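Local coordinates for protein fatty acid synthase 1, isoform A (Drosophila melanogaster, PDB 6FN6) that probably builds long-chain saturated fatty acids from acetyl-CoA and malonyl-CoA using NADPH, the piece here being its dehydratase, enoylreductase and ketoreductase modifying region, at residues D133-L138 / I148-V153; G379-S384 / L406-P411; L800-R805 / F825-S830; K895-E900 / K909-N914; I928-L933 / I1008-A1013. All blocks are in the same frame, centred on the assembly; numbering follows the deposited sequence.

How the interactions relate
The five contacts follow one another along the chain without interleaving. Interaction 1 belongs to the predicted C-terminal hotdog fold of the dehydratase, interaction 2 to a mixed eight-stranded sheet, interaction 3 to the six-stranded parallel sheet of the enoylreductase, interaction 4 to the segment that leaves the enoylreductase, and interaction 5 to the ketoreductase. The extremes, interactions 2 and 3, have centres about 90 Å apart. Interactions 1 and 5 come nearest, with about 7 Å between their closest atoms, and helix 131-141 of the dehydratase packs on helix 963-974 of the ketoreductase. Interaction 4 leads into interaction 5, since strand 926-930 follows strand 913-915. The contacts thus sample separate modules of one multienzyme, one probably non-catalytic.

Interaction 1 (D133-L138 / I148-V153); sequences DVYKEL and IFRGIV
Tyr135 places its CG beside the backbone N and opposite the carbonyl carbon (chi1 -73°), which throws the phenol off helix 131-141 at the turn 149-151, and Arg150 answers with a chain that kinks at chi3 (65°) and runs back over the ring toward the helix, against the direction of the tyrosine. Arg150 CG sits 4.0 Å from the Tyr135 ring centroid, almost on the ring normal, a CH-pi contact centred on the face. Farther along, Arg150 NH1 lies 3.5 Å from Tyr135 CB, and the guanidinium plane is only modestly inclined to the ring.

Ile152 N donates to Tyr135 OH at 3.0 Å along a nearly straight path (169°), coming in at the ring edge and in its plane. Gln179 of helix 170-183 ties the same region together: its OE1 is hydrogen-bonded to Tyr135 OH, while its NE2 is bonded to Phe149 O. On the ring face opposite Arg150 lies Val134 CG1, which also meets Ile152 CD1 at 4.0 Å; these two aliphatic side chains cross at about a right angle.

An inverse gamma turn centred on Arg150 leads the chain into strand 152-155. Just before it, Phe149 directs its ring away from the helix, to within about 3 Å of the side chain of Asp175 and 4 Å of that of His24, the predicted proton donor and acceptor, so the tyrosine anchors a turn bordering the probable dehydratase active site of the double hotdog fold.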
# COMPACT_ATOMS: atom_id res chain seq x y z
N ASP A 133 39.82 -17.98 -3.41
CA ASP A 133 39.56 -16.87 -4.32
C ASP A 133 38.29 -16.13 -3.92
O ASP A 133 38.27 -14.90 -3.84
CB ASP A 133 39.44 -17.36 -5.76
CG ASP A 133 40.70 -18.01 -6.27
OD1 ASP A 133 41.80 -17.54 -5.91
OD2 ASP A 133 40.59 -18.99 -7.04
N VAL A 134 37.23 -16.90 -3.67
CA VAL A 134 35.93 -16.34 -3.33
C VAL A 134 36.02 -15.46 -2.09
O VAL A 134 35.52 -14.34 -2.08
CB VAL A 134 34.90 -17.46 -3.13
CG1 VAL A 134 33.64 -16.93 -2.45
CG2 VAL A 134 34.55 -18.10 -4.46
N TYR A 135 36.65 -15.97 -1.04
CA TYR A 135 36.62 -15.30 0.25
C TYR A 135 37.69 -14.22 0.35
O TYR A 135 37.65 -13.37 1.23
CB TYR A 135 36.74 -16.31 1.38
CG TYR A 135 35.46 -17.10 1.55
CD1 TYR A 135 34.36 -16.55 2.19
CD2 TYR A 135 35.34 -18.39 1.04
CE1 TYR A 135 33.18 -17.26 2.33
CE2 TYR A 135 34.17 -19.10 1.17
CZ TYR A 135 33.09 -18.53 1.81
OH TYR A 135 31.92 -19.24 1.96
N LYS A 136 38.67 -14.25 -0.55
CA LYS A 136 39.57 -13.12 -0.70
C LYS A 136 38.78 -11.94 -1.26
O LYS A 136 38.89 -10.82 -0.77
CB LYS A 136 40.76 -13.46 -1.61
CG LYS A 136 41.52 -12.23 -2.07
CD LYS A 136 42.85 -12.58 -2.71
CE LYS A 136 43.66 -11.31 -2.96
NZ LYS A 136 44.87 -11.55 -3.78
N GLU A 137 37.97 -12.22 -2.28
CA GLU A 137 37.11 -11.21 -2.89
C GLU A 137 36.19 -10.59 -1.84
O GLU A 137 36.09 -9.37 -1.72
CB GLU A 137 36.28 -11.84 -4.02
CG GLU A 137 35.11 -10.99 -4.53
CD GLU A 137 35.56 -9.68 -5.14
OE1 GLU A 137 36.77 -9.55 -5.46
OE2 GLU A 137 34.72 -8.78 -5.32
N LEU A 138 35.52 -11.45 -1.07
CA LEU A 138 34.56 -11.01 -0.07
C LEU A 138 35.23 -10.19 1.04
O LEU A 138 34.67 -9.20 1.51
CB LEU A 138 33.83 -12.21 0.53
CG LEU A 138 32.96 -13.02 -0.44
CD1 LEU A 138 32.41 -14.25 0.24
CD2 LEU A 138 31.83 -12.18 -1.00
N ILE A 148 32.63 -22.58 9.49
CA ILE A 148 31.73 -23.28 8.58
C ILE A 148 31.01 -22.30 7.65
O ILE A 148 30.41 -22.71 6.66
CB ILE A 148 30.72 -24.15 9.35
CG1 ILE A 148 29.85 -23.28 10.27
CG2 ILE A 148 31.47 -25.21 10.16
CD1 ILE A 148 28.71 -24.04 10.91
N PHE A 149 31.07 -21.01 7.97
CA PHE A 149 30.48 -20.00 7.10
C PHE A 149 31.34 -19.78 5.86
O PHE A 149 30.94 -19.07 4.94
CB PHE A 149 30.30 -18.67 7.85
CG PHE A 149 29.07 -18.63 8.72
CD1 PHE A 149 27.86 -18.18 8.21
CD2 PHE A 149 29.12 -19.05 10.04
CE1 PHE A 149 26.73 -18.14 9.00
CE2 PHE A 149 27.99 -19.01 10.84
CZ PHE A 149 26.79 -18.55 10.32
N ARG A 150 32.52 -20.39 5.84
CA ARG A 150 33.34 -20.41 4.64
C ARG A 150 32.96 -21.64 3.82
O ARG A 150 33.80 -22.50 3.54
CB ARG A 150 34.83 -20.41 4.98
CG ARG A 150 35.39 -19.02 5.27
CD ARG A 150 36.83 -19.09 5.76
NE ARG A 150 37.75 -19.59 4.74
CZ ARG A 150 38.55 -18.83 4.00
NH1 ARG A 150 38.58 -17.51 4.14
NH2 ARG A 150 39.35 -19.40 3.11
N GLY A 151 31.69 -21.72 3.43
CA GLY A 151 31.14 -22.92 2.83
C GLY A 151 31.06 -22.95 1.32
O GLY A 151 30.63 -23.95 0.74
N ILE A 152 31.44 -21.86 0.67
CA ILE A 152 31.53 -21.84 -0.78
C ILE A 152 32.81 -22.54 -1.21
O ILE A 152 33.90 -21.96 -1.14
CB ILE A 152 31.47 -20.41 -1.34
CG1 ILE A 152 30.15 -19.74 -0.94
CG2 ILE A 152 31.61 -20.43 -2.86
CD1 ILE A 152 30.06 -18.27 -1.30
N VAL A 153 32.68 -23.78 -1.66
CA VAL A 153 33.81 -24.55 -2.15
C VAL A 153 34.21 -24.07 -3.54
O VAL A 153 35.40 -24.02 -3.87
CB VAL A 153 33.51 -26.07 -2.18
CG1 VAL A 153 33.42 -26.62 -0.76
CG2 VAL A 153 32.24 -26.36 -2.94

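Interaction 2 (G379-S384 / L406-P411); sequences GIDVLS and LEETLP
Glu408 meets Val382, Leu383 and Ser384, just past strand 374-380, and presents its carboxylate to three donors. Its CG lies beside the backbone N, and a bend at chi2 (-73°) brings the acid round to the backbone of 382-383. Leu383 N gives OE2 of Glu408 a straight bond of 3.0 Å (174°), arriving from above the carboxylate plane. Val382 N reaches the same OE2 at 2.9 Å, but by a weak, poorly angled bond. The other oxygen, Glu408 OE1, accepts from Ser384 OG at 3.2 Å, nearly in line with its C-O bond.

Upstream, the two strands pair in parallel: Glu407 N donates to Gly379 O at 2.9 Å, and Asp381 N to Glu407 O at 2.8 Å. The Glu407 carboxylate turns to a salt bridge with Arg283, with its stem lying alongside Ile380. On the sheet face reached by Leu406, CD2 of that residue touches Val382 CG2 at 3.8 Å.

The strand order of this sheet matches a methyltransferase fold, consistent with the inactive pseudo-methyltransferase domain of animal fatty acid synthases. Asp381 OD1 stands 4.4 Å from Glu408 OE1, a like-charge approach probably eased by a long, weak ion pair of Asp381 with Arg438. Gripped by backbone amides and a hydroxyl, the buried Glu408 carboxylate is likely to remain ionised without a basic partner across this contact, pinning the chain as it leaves the strand.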
# COMPACT_ATOMS: atom_id res chain seq x y z
N GLY A 379 69.61 19.52 26.62
CA GLY A 379 69.74 20.74 27.39
C GLY A 379 69.88 21.96 26.50
O GLY A 379 70.32 21.86 25.36
N ILE A 380 69.50 23.12 27.03
CA ILE A 380 69.62 24.37 26.30
C ILE A 380 70.55 25.31 27.06
O ILE A 380 70.39 25.51 28.26
CB ILE A 380 68.24 25.03 26.06
CG1 ILE A 380 67.30 24.04 25.36
CG2 ILE A 380 68.39 26.32 25.26
CD1 ILE A 380 65.93 24.60 25.02
N ASP A 381 71.52 25.86 26.34
CA ASP A 381 72.45 26.82 26.92
C ASP A 381 73.26 26.20 28.06
O ASP A 381 73.50 26.83 29.09
CB ASP A 381 71.70 28.05 27.42
CG ASP A 381 70.92 28.74 26.32
OD1 ASP A 381 71.32 28.62 25.15
OD2 ASP A 381 69.90 29.39 26.63
N VAL A 382 73.70 24.96 27.86
CA VAL A 382 74.49 24.25 28.86
C VAL A 382 75.93 24.75 28.81
O VAL A 382 76.59 24.88 29.85
CB VAL A 382 74.42 22.73 28.64
CG1 VAL A 382 75.31 21.99 29.65
CG2 VAL A 382 72.98 22.25 28.75
N LEU A 383 76.42 25.03 27.61
CA LEU A 383 77.78 25.53 27.43
C LEU A 383 77.83 27.04 27.65
O LEU A 383 78.91 27.63 27.73
CB LEU A 383 78.30 25.18 26.03
CG LEU A 383 78.21 23.70 25.65
CD1 LEU A 383 78.67 23.50 24.21
CD2 LEU A 383 79.04 22.84 26.60
N SER A 384 76.66 27.66 27.73
CA SER A 384 76.55 29.10 27.97
C SER A 384 76.71 29.42 29.45
O SER A 384 77.27 30.47 29.81
CB SER A 384 75.20 29.62 27.47
OG SER A 384 75.04 29.37 26.09
N LEU A 406 72.68 19.27 22.76
CA LEU A 406 72.79 20.60 23.34
C LEU A 406 72.39 21.68 22.34
O LEU A 406 73.03 21.86 21.31
CB LEU A 406 74.22 20.85 23.83
CG LEU A 406 74.80 19.79 24.76
CD1 LEU A 406 76.26 20.07 25.05
CD2 LEU A 406 74.01 19.70 26.06
N GLU A 407 71.30 22.39 22.65
CA GLU A 407 70.91 23.55 21.87
C GLU A 407 71.62 24.76 22.44
O GLU A 407 71.49 25.07 23.63
CB GLU A 407 69.39 23.74 21.88
CG GLU A 407 68.91 25.07 21.29
CD GLU A 407 67.40 25.14 21.12
OE1 GLU A 407 66.74 24.08 21.07
OE2 GLU A 407 66.87 26.27 21.04
N GLU A 408 72.37 25.46 21.59
CA GLU A 408 73.18 26.58 22.04
C GLU A 408 72.98 27.79 21.14
O GLU A 408 72.46 27.67 20.03
CB GLU A 408 74.67 26.19 22.05
CG GLU A 408 75.00 25.00 22.93
CD GLU A 408 74.94 25.33 24.41
OE1 GLU A 408 75.16 26.51 24.77
OE2 GLU A 408 74.67 24.41 25.21
N THR A 409 73.38 28.96 21.63
CA THR A 409 73.43 30.15 20.80
C THR A 409 74.74 30.11 20.01
O THR A 409 75.79 29.80 20.56
CB THR A 409 73.35 31.44 21.62
OG1 THR A 409 74.51 31.55 22.46
CG2 THR A 409 72.10 31.45 22.48
N LEU A 410 74.65 30.41 18.72
CA LEU A 410 75.80 30.28 17.82
C LEU A 410 77.01 31.11 18.25
O LEU A 410 78.12 30.58 18.31
CB LEU A 410 75.39 30.66 16.39
CG LEU A 410 76.45 30.44 15.31
CD1 LEU A 410 77.01 29.02 15.33
CD2 LEU A 410 75.87 30.75 13.94
N PRO A 411 76.81 32.41 18.54
CA PRO A 411 78.00 33.19 18.92
C PRO A 411 78.74 32.60 20.12
O PRO A 411 79.96 32.48 20.07
CB PRO A 411 77.42 34.57 19.25
CG PRO A 411 75.97 34.37 19.43
CD PRO A 411 75.60 33.24 18.53

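Interaction 3 (L800-R805 / F825-S830); sequences LGLNGR and FLKNTS
Asn803 and Lys827 begin the backbone bonding: Asn803 N donates to Lys827 O at 2.8 Å, close to head-on. Asn803 sits in the type II turn 801-804, closed by Gly804 N on Gly801 O, which directs its N-H at Lys827 O. Farther along, Ser830 N donates to Gly804 O at 3.1 Å, with Arg805 and Ser830 paired in parallel as strands 804-808 and 830-833 start.

Among polar side chains, the two asparagines meet with their amide planes 78° apart. Asn828 ND2 donates to Asn803 OD1 at 2.9 Å and at 169°, the oxygen lying in the Asn828 amide plane while the donor is tilted from the Asn803 carbonyl plane. The Asn828 amide is also held by the second subunit, ND2 by Tyr697 OH and OD1 by Leu835 N. An alanine replacing Asn803 would probably deprive Asn828 ND2 of one acceptor and break this side-chain link between the two loops. Lys827, extended beyond CG, ends in a weak bond of 3.3 Å from NZ to Leu800 O.

Apolar contact is led by Leu800 and Thr829, which meet tip to tip, Leu800 CD2 being 3.5 Å from Thr829 CG2. The threonine's OG1 is bonded back to Val824 O. Nearer the surface, Leu802 CD2 rests 4.1 Å from Lys827 CB.

Ser830 pairs antiparallel with a strand of the second subunit, and the sheet continues across the interface, the arrangement typical of the Rossmann-fold nucleotide-binding domain in dimeric medium-chain dehydrogenase/reductases, the family of this enoylreductase.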
# COMPACT_ATOMS: atom_id res chain seq x y z
N LEU A 800 -6.59 12.93 -1.45
CA LEU A 800 -6.82 12.74 -2.88
C LEU A 800 -8.30 12.48 -3.19
O LEU A 800 -8.93 11.58 -2.63
CB LEU A 800 -5.98 11.58 -3.40
CG LEU A 800 -5.73 11.55 -4.91
CD1 LEU A 800 -5.00 12.79 -5.38
CD2 LEU A 800 -4.96 10.30 -5.30
N GLY A 801 -8.84 13.30 -4.09
CA GLY A 801 -10.23 13.18 -4.50
C GLY A 801 -10.39 12.32 -5.75
O GLY A 801 -9.41 11.80 -6.28
N LEU A 802 -11.63 12.18 -6.20
CA LEU A 802 -11.94 11.35 -7.36
C LEU A 802 -11.08 11.71 -8.57
O LEU A 802 -10.82 12.89 -8.83
CB LEU A 802 -13.43 11.49 -7.73
CG LEU A 802 -14.41 10.94 -6.69
CD1 LEU A 802 -15.83 11.42 -6.98
CD2 LEU A 802 -14.36 9.42 -6.65
N ASN A 803 -10.63 10.69 -9.28
CA ASN A 803 -9.77 10.85 -10.45
C ASN A 803 -8.43 11.51 -10.11
O ASN A 803 -7.72 11.97 -11.00
CB ASN A 803 -10.48 11.68 -11.52
CG ASN A 803 -11.79 11.05 -11.95
OD1 ASN A 803 -11.92 9.83 -12.01
ND2 ASN A 803 -12.77 11.89 -12.26
N GLY A 804 -8.09 11.54 -8.82
CA GLY A 804 -6.86 12.18 -8.39
C GLY A 804 -5.60 11.53 -8.93
O GLY A 804 -5.63 10.40 -9.41
N ARG A 805 -4.49 12.25 -8.84
CA ARG A 805 -3.21 11.75 -9.35
C ARG A 805 -2.07 12.09 -8.39
O ARG A 805 -1.65 13.24 -8.28
CB ARG A 805 -2.94 12.32 -10.75
CG ARG A 805 -3.98 11.89 -11.78
CD ARG A 805 -3.81 12.61 -13.11
NE ARG A 805 -3.99 14.05 -13.02
CZ ARG A 805 -5.15 14.66 -12.82
NH1 ARG A 805 -6.26 13.95 -12.67
NH2 ARG A 805 -5.21 15.98 -12.76
N PHE A 825 -7.24 3.48 -4.91
CA PHE A 825 -7.35 3.30 -6.35
C PHE A 825 -8.79 3.03 -6.79
O PHE A 825 -9.09 3.05 -7.99
CB PHE A 825 -6.42 2.17 -6.81
CG PHE A 825 -4.96 2.47 -6.60
CD1 PHE A 825 -4.35 3.52 -7.29
CD2 PHE A 825 -4.19 1.73 -5.72
CE1 PHE A 825 -3.01 3.81 -7.10
CE2 PHE A 825 -2.85 2.01 -5.53
CZ PHE A 825 -2.26 3.05 -6.22
N LEU A 826 -9.68 2.79 -5.83
CA LEU A 826 -11.10 2.69 -6.14
C LEU A 826 -11.62 4.01 -6.70
O LEU A 826 -12.61 4.04 -7.43
CB LEU A 826 -11.91 2.31 -4.89
CG LEU A 826 -11.87 0.84 -4.48
CD1 LEU A 826 -12.43 0.64 -3.08
CD2 LEU A 826 -12.63 -0.01 -5.48
N LYS A 827 -10.94 5.11 -6.37
CA LYS A 827 -11.37 6.44 -6.79
C LYS A 827 -10.89 6.79 -8.20
O LYS A 827 -10.87 7.96 -8.59
CB LYS A 827 -10.87 7.49 -5.80
CG LYS A 827 -11.28 7.25 -4.36
CD LYS A 827 -10.80 8.37 -3.45
CE LYS A 827 -11.13 8.10 -1.99
NZ LYS A 827 -10.66 9.19 -1.10
N ASN A 828 -10.49 5.78 -8.96
CA ASN A 828 -10.03 5.98 -10.33
C ASN A 828 -8.77 6.84 -10.33
O ASN A 828 -8.59 7.70 -11.20
CB ASN A 828 -11.11 6.65 -11.18
CG ASN A 828 -10.91 6.42 -12.67
OD1 ASN A 828 -10.54 5.33 -13.10
ND2 ASN A 828 -11.13 7.46 -13.46
N THR A 829 -7.90 6.60 -9.36
CA THR A 829 -6.72 7.44 -9.16
C THR A 829 -5.47 6.83 -9.79
O THR A 829 -5.49 5.71 -10.31
CB THR A 829 -6.46 7.67 -7.66
OG1 THR A 829 -6.49 6.41 -6.97
CG2 THR A 829 -7.49 8.60 -7.08
N SER A 830 -4.39 7.60 -9.76
CA SER A 830 -3.09 7.13 -10.24
C SER A 830 -2.01 7.48 -9.23
O SER A 830 -2.02 8.57 -8.65
CB SER A 830 -2.76 7.75 -11.60
OG SER A 830 -3.87 7.70 -12.47

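Interaction 4 (K895-E900 / K909-N914)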
# COMPACT_ATOMS: atom_id res chain seq x y z
N LYS A 895 29.39 29.82 -5.06
CA LYS A 895 29.98 30.76 -6.01
C LYS A 895 31.40 30.33 -6.36
O LYS A 895 32.36 30.70 -5.69
CB LYS A 895 29.97 32.17 -5.41
CG LYS A 895 30.62 33.24 -6.27
CD LYS A 895 31.20 34.35 -5.41
CE LYS A 895 30.12 35.11 -4.65
NZ LYS A 895 30.69 36.15 -3.76
N VAL A 896 31.52 29.55 -7.43
CA VAL A 896 32.83 29.09 -7.89
C VAL A 896 33.58 30.26 -8.52
O VAL A 896 34.77 30.46 -8.26
CB VAL A 896 32.69 27.92 -8.87
CG1 VAL A 896 34.06 27.38 -9.25
CG2 VAL A 896 31.83 26.81 -8.27
N ARG A 897 32.89 31.02 -9.36
CA ARG A 897 33.46 32.19 -10.01
C ARG A 897 32.51 33.38 -9.93
O ARG A 897 31.30 33.22 -10.07
CB ARG A 897 33.78 31.88 -11.47
CG ARG A 897 34.77 30.75 -11.67
CD ARG A 897 34.91 30.43 -13.15
NE ARG A 897 35.38 31.58 -13.91
CZ ARG A 897 36.62 31.75 -14.35
NH1 ARG A 897 37.56 30.84 -14.12
NH2 ARG A 897 36.93 32.84 -15.04
N ASP A 898 33.06 34.57 -9.71
CA ASP A 898 32.28 35.80 -9.79
C ASP A 898 31.95 36.11 -11.24
O ASP A 898 32.82 36.03 -12.11
CB ASP A 898 33.05 36.96 -9.15
CG ASP A 898 32.92 36.99 -7.64
OD1 ASP A 898 31.77 37.00 -7.14
OD2 ASP A 898 33.96 36.97 -6.95
N GLU A 899 30.70 36.46 -11.51
CA GLU A 899 30.27 36.72 -12.88
C GLU A 899 30.82 38.06 -13.38
O GLU A 899 30.78 39.07 -12.69
CB GLU A 899 28.74 36.72 -12.96
CG GLU A 899 28.20 36.94 -14.37
CD GLU A 899 26.68 36.91 -14.42
OE1 GLU A 899 26.05 36.70 -13.37
OE2 GLU A 899 26.13 37.10 -15.53
N GLU A 900 31.33 38.03 -14.61
CA GLU A 900 31.83 39.23 -15.28
C GLU A 900 30.73 40.27 -15.42
O GLU A 900 29.55 39.94 -15.57
CB GLU A 900 32.41 38.88 -16.65
CG GLU A 900 33.71 38.10 -16.60
CD GLU A 900 33.49 36.62 -16.34
OE1 GLU A 900 32.35 36.22 -16.04
OE2 GLU A 900 34.47 35.85 -16.44
N LYS A 909 38.33 34.64 -17.94
CA LYS A 909 39.71 34.78 -17.48
C LYS A 909 40.13 33.49 -16.78
O LYS A 909 39.30 32.83 -16.16
CB LYS A 909 39.85 35.96 -16.52
CG LYS A 909 39.32 37.29 -17.05
CD LYS A 909 39.08 38.26 -15.90
CE LYS A 909 38.61 39.62 -16.39
NZ LYS A 909 37.39 39.52 -17.23
N PRO A 910 41.41 33.12 -16.88
CA PRO A 910 41.82 31.91 -16.17
C PRO A 910 41.86 32.11 -14.66
O PRO A 910 42.15 33.21 -14.19
CB PRO A 910 43.22 31.63 -16.73
CG PRO A 910 43.73 32.98 -17.11
CD PRO A 910 42.54 33.77 -17.57
N ARG A 911 41.56 31.05 -13.91
CA ARG A 911 41.62 31.08 -12.45
C ARG A 911 42.31 29.85 -11.90
O ARG A 911 42.44 28.82 -12.58
CB ARG A 911 40.24 31.19 -11.81
CG ARG A 911 39.61 32.57 -11.83
CD ARG A 911 38.54 32.66 -10.75
NE ARG A 911 37.74 33.88 -10.81
CZ ARG A 911 36.89 34.27 -9.86
NH1 ARG A 911 36.73 33.53 -8.77
NH2 ARG A 911 36.20 35.39 -10.00
N LEU A 912 42.76 29.97 -10.66
CA LEU A 912 43.34 28.86 -9.93
C LEU A 912 42.55 28.69 -8.64
O LEU A 912 42.10 29.67 -8.05
CB LEU A 912 44.82 29.11 -9.64
CG LEU A 912 45.76 29.19 -10.84
CD1 LEU A 912 47.14 29.61 -10.38
CD2 LEU A 912 45.83 27.86 -11.58
N ILE A 913 42.40 27.45 -8.21
CA ILE A 913 41.66 27.16 -7.00
C ILE A 913 42.50 26.23 -6.14
O ILE A 913 43.19 25.35 -6.66
CB ILE A 913 40.27 26.55 -7.31
CG1 ILE A 913 39.47 26.35 -6.02
CG2 ILE A 913 40.43 25.23 -8.06
CD1 ILE A 913 38.00 26.00 -6.25
N ASN A 914 42.46 26.44 -4.83
CA ASN A 914 43.23 25.62 -3.92
C ASN A 914 42.54 24.27 -3.73
O ASN A 914 41.45 24.19 -3.17
CB ASN A 914 43.40 26.33 -2.58
CG ASN A 914 44.22 27.60 -2.70
OD1 ASN A 914 45.45 27.57 -2.64
ND2 ASN A 914 43.54 28.73 -2.86
O HOH W 1 37.82 30.60 -8.39
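Arg911 and Arg897 reach past each other in opposite directions between two irregular segments, one leaving strand 891-895 of the enoylreductase sheet and the other approaching strand 913-915. The latter pairs antiparallel with strand 565-567, consistent with the two-stranded linker found beside the enoylreductase in animal fatty acid synthases. No regular backbone pairing joins 895-900 to 909-914; the side chains do the work.

Arg897 bends at chi3 (59°) to bring its guanidinium edge onto the Lys909 carbonyl. NH2 of Arg897 donates to Lys909 O at 2.6 Å, with each group in the other's plane, and NH1 of Arg897 adds a weak, bent bond of 3.3 Å to that oxygen. Lys909 is poorly ordered, so the position of its NZ, 4.0 Å from Glu900 CG, is approximate; the Glu900 carboxylate is held by Tyr607 and Arg646.

Arg911, extended from CG to NE, lays its aliphatic stem over one face of the Arg897 guanidinium, CG lying 3.5 Å from Arg897 NH1. In turn, Arg897 CA lies over a face of the Arg911 guanidinium, and the two flat groups are 37° apart. Without that guanidinium, an alanine at Arg897 would probably strip Lys909 O of this fork of donors and remove the platform under the Arg911 stem. At the far end, Arg911 NH1 donates to a water at 3.1 Å, and this water, in the guanidinium plane, donates to Val896 O at 3.1 Å.

Interaction 5 (I928-L933 / I1008-A1013); sequences ILVGGL and IFNLAA
Leu929 and Phe1009 lie side by side on one face of the sheet, pointing the same way, with Leu929 CG 4.1 Å from Phe1009 CD2. With CG set opposite the carbonyl carbon (chi1 -54°), the phenylalanine leans its ring toward the neighbouring strand, where the CD2 edge comes 3.6 Å from Ile928 O. Helix 935-946 covers Leu929 on this face.

On the other face of the sheet, Ile928 CD1 meets Ile1008 CG1 at 4.3 Å, and Val930 CG2 stands 3.9 Å from Asn1010 ND2, the valine and asparagine again aligned. Helices 989-1002 and 1034-1049 pack against this second face. At the strand ends Leu1011 swings in toward the glycines, its CD1 near Gly931 O.

The backbones that carry these side chains are parallel, their axes 4.8 Å apart and 12° from exact alignment. Phe1009 N donates to Ile928 O at 2.8 Å, and Val930 N to Phe1009 O at 2.8 Å. The next bond, Leu1011 N to Val930 O, is weak, as strand 926-930 gives way to the type II turn from Leu929 to Gly932.

Gly931 adopts a positive phi that favours glycine, and Gly932 begins what is probably a Rossmann-type GxGxxG motif leading into helix 935-946. Largely apolar side chains on both faces and two good amide bonds thus fix the central strands of this ketoreductase domain, consistent with the glycine-rich turn that follows the first strand in Rossmann-type, NADPH-dependent reductases.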
# COMPACT_ATOMS: atom_id res chain seq x y z
N ILE A 928 53.96 -1.14 -16.95
CA ILE A 928 54.52 -2.46 -16.73
C ILE A 928 54.65 -2.71 -15.24
O ILE A 928 55.25 -1.91 -14.52
CB ILE A 928 55.88 -2.61 -17.43
CG1 ILE A 928 55.74 -2.32 -18.93
CG2 ILE A 928 56.45 -4.01 -17.22
CD1 ILE A 928 57.07 -2.07 -19.61
N LEU A 929 54.09 -3.82 -14.77
CA LEU A 929 54.23 -4.22 -13.38
C LEU A 929 54.95 -5.56 -13.31
O LEU A 929 54.37 -6.61 -13.59
CB LEU A 929 52.87 -4.31 -12.69
CG LEU A 929 52.17 -2.97 -12.43
CD1 LEU A 929 51.47 -2.45 -13.67
CD2 LEU A 929 51.18 -3.11 -11.28
N VAL A 930 56.23 -5.53 -12.94
CA VAL A 930 57.02 -6.74 -12.81
C VAL A 930 56.55 -7.47 -11.56
O VAL A 930 56.58 -6.91 -10.47
CB VAL A 930 58.53 -6.44 -12.75
CG1 VAL A 930 59.33 -7.74 -12.70
CG2 VAL A 930 58.95 -5.61 -13.95
N GLY A 931 56.15 -8.73 -11.73
CA GLY A 931 55.50 -9.47 -10.67
C GLY A 931 54.11 -8.91 -10.43
O GLY A 931 53.65 -8.79 -9.29
N GLY A 932 53.43 -8.59 -11.52
CA GLY A 932 52.17 -7.88 -11.44
C GLY A 932 50.96 -8.70 -11.03
O GLY A 932 49.93 -8.14 -10.69
N LEU A 933 51.09 -10.03 -11.06
CA LEU A 933 49.96 -10.90 -10.74
C LEU A 933 49.96 -11.36 -9.29
O LEU A 933 49.07 -12.09 -8.86
CB LEU A 933 49.93 -12.11 -11.68
CG LEU A 933 49.38 -11.89 -13.09
CD1 LEU A 933 49.44 -13.18 -13.88
CD2 LEU A 933 47.96 -11.36 -13.08
N ILE A 1008 57.06 2.12 -14.93
CA ILE A 1008 57.56 0.78 -14.67
C ILE A 1008 57.57 0.55 -13.17
O ILE A 1008 58.17 1.32 -12.43
CB ILE A 1008 58.96 0.57 -15.30
CG1 ILE A 1008 58.86 0.60 -16.82
CG2 ILE A 1008 59.59 -0.75 -14.82
CD1 ILE A 1008 60.19 0.57 -17.53
N PHE A 1009 56.88 -0.49 -12.73
CA PHE A 1009 56.80 -0.81 -11.31
C PHE A 1009 57.44 -2.17 -11.04
O PHE A 1009 57.03 -3.19 -11.60
CB PHE A 1009 55.34 -0.79 -10.83
CG PHE A 1009 54.62 0.48 -11.15
CD1 PHE A 1009 54.57 1.51 -10.22
CD2 PHE A 1009 54.00 0.66 -12.37
CE1 PHE A 1009 53.91 2.69 -10.51
CE2 PHE A 1009 53.34 1.84 -12.67
CZ PHE A 1009 53.29 2.85 -11.74
N ASN A 1010 58.46 -2.18 -10.18
CA ASN A 1010 59.17 -3.39 -9.84
C ASN A 1010 58.71 -3.89 -8.49
O ASN A 1010 58.71 -3.14 -7.51
CB ASN A 1010 60.68 -3.15 -9.83
CG ASN A 1010 61.21 -2.71 -11.18
OD1 ASN A 1010 61.22 -1.52 -11.50
ND2 ASN A 1010 61.64 -3.67 -11.99
N LEU A 1011 58.32 -5.16 -8.43
CA LEU A 1011 57.74 -5.72 -7.22
C LEU A 1011 58.56 -6.89 -6.68
O LEU A 1011 58.52 -8.00 -7.22
CB LEU A 1011 56.30 -6.16 -7.49
CG LEU A 1011 55.45 -5.11 -8.20
CD1 LEU A 1011 54.04 -5.60 -8.46
CD2 LEU A 1011 55.41 -3.81 -7.41
N ALA A 1012 59.31 -6.63 -5.61
CA ALA A 1012 60.00 -7.67 -4.87
C ALA A 1012 59.16 -8.10 -3.67
O ALA A 1012 59.57 -8.96 -2.89
CB ALA A 1012 61.37 -7.19 -4.41
N ALA A 1013 57.99 -7.49 -3.52
CA ALA A 1013 57.14 -7.73 -2.36
C ALA A 1013 56.34 -9.03 -2.48
O ALA A 1013 55.87 -9.56 -1.48
CB ALA A 1013 56.20 -6.56 -2.15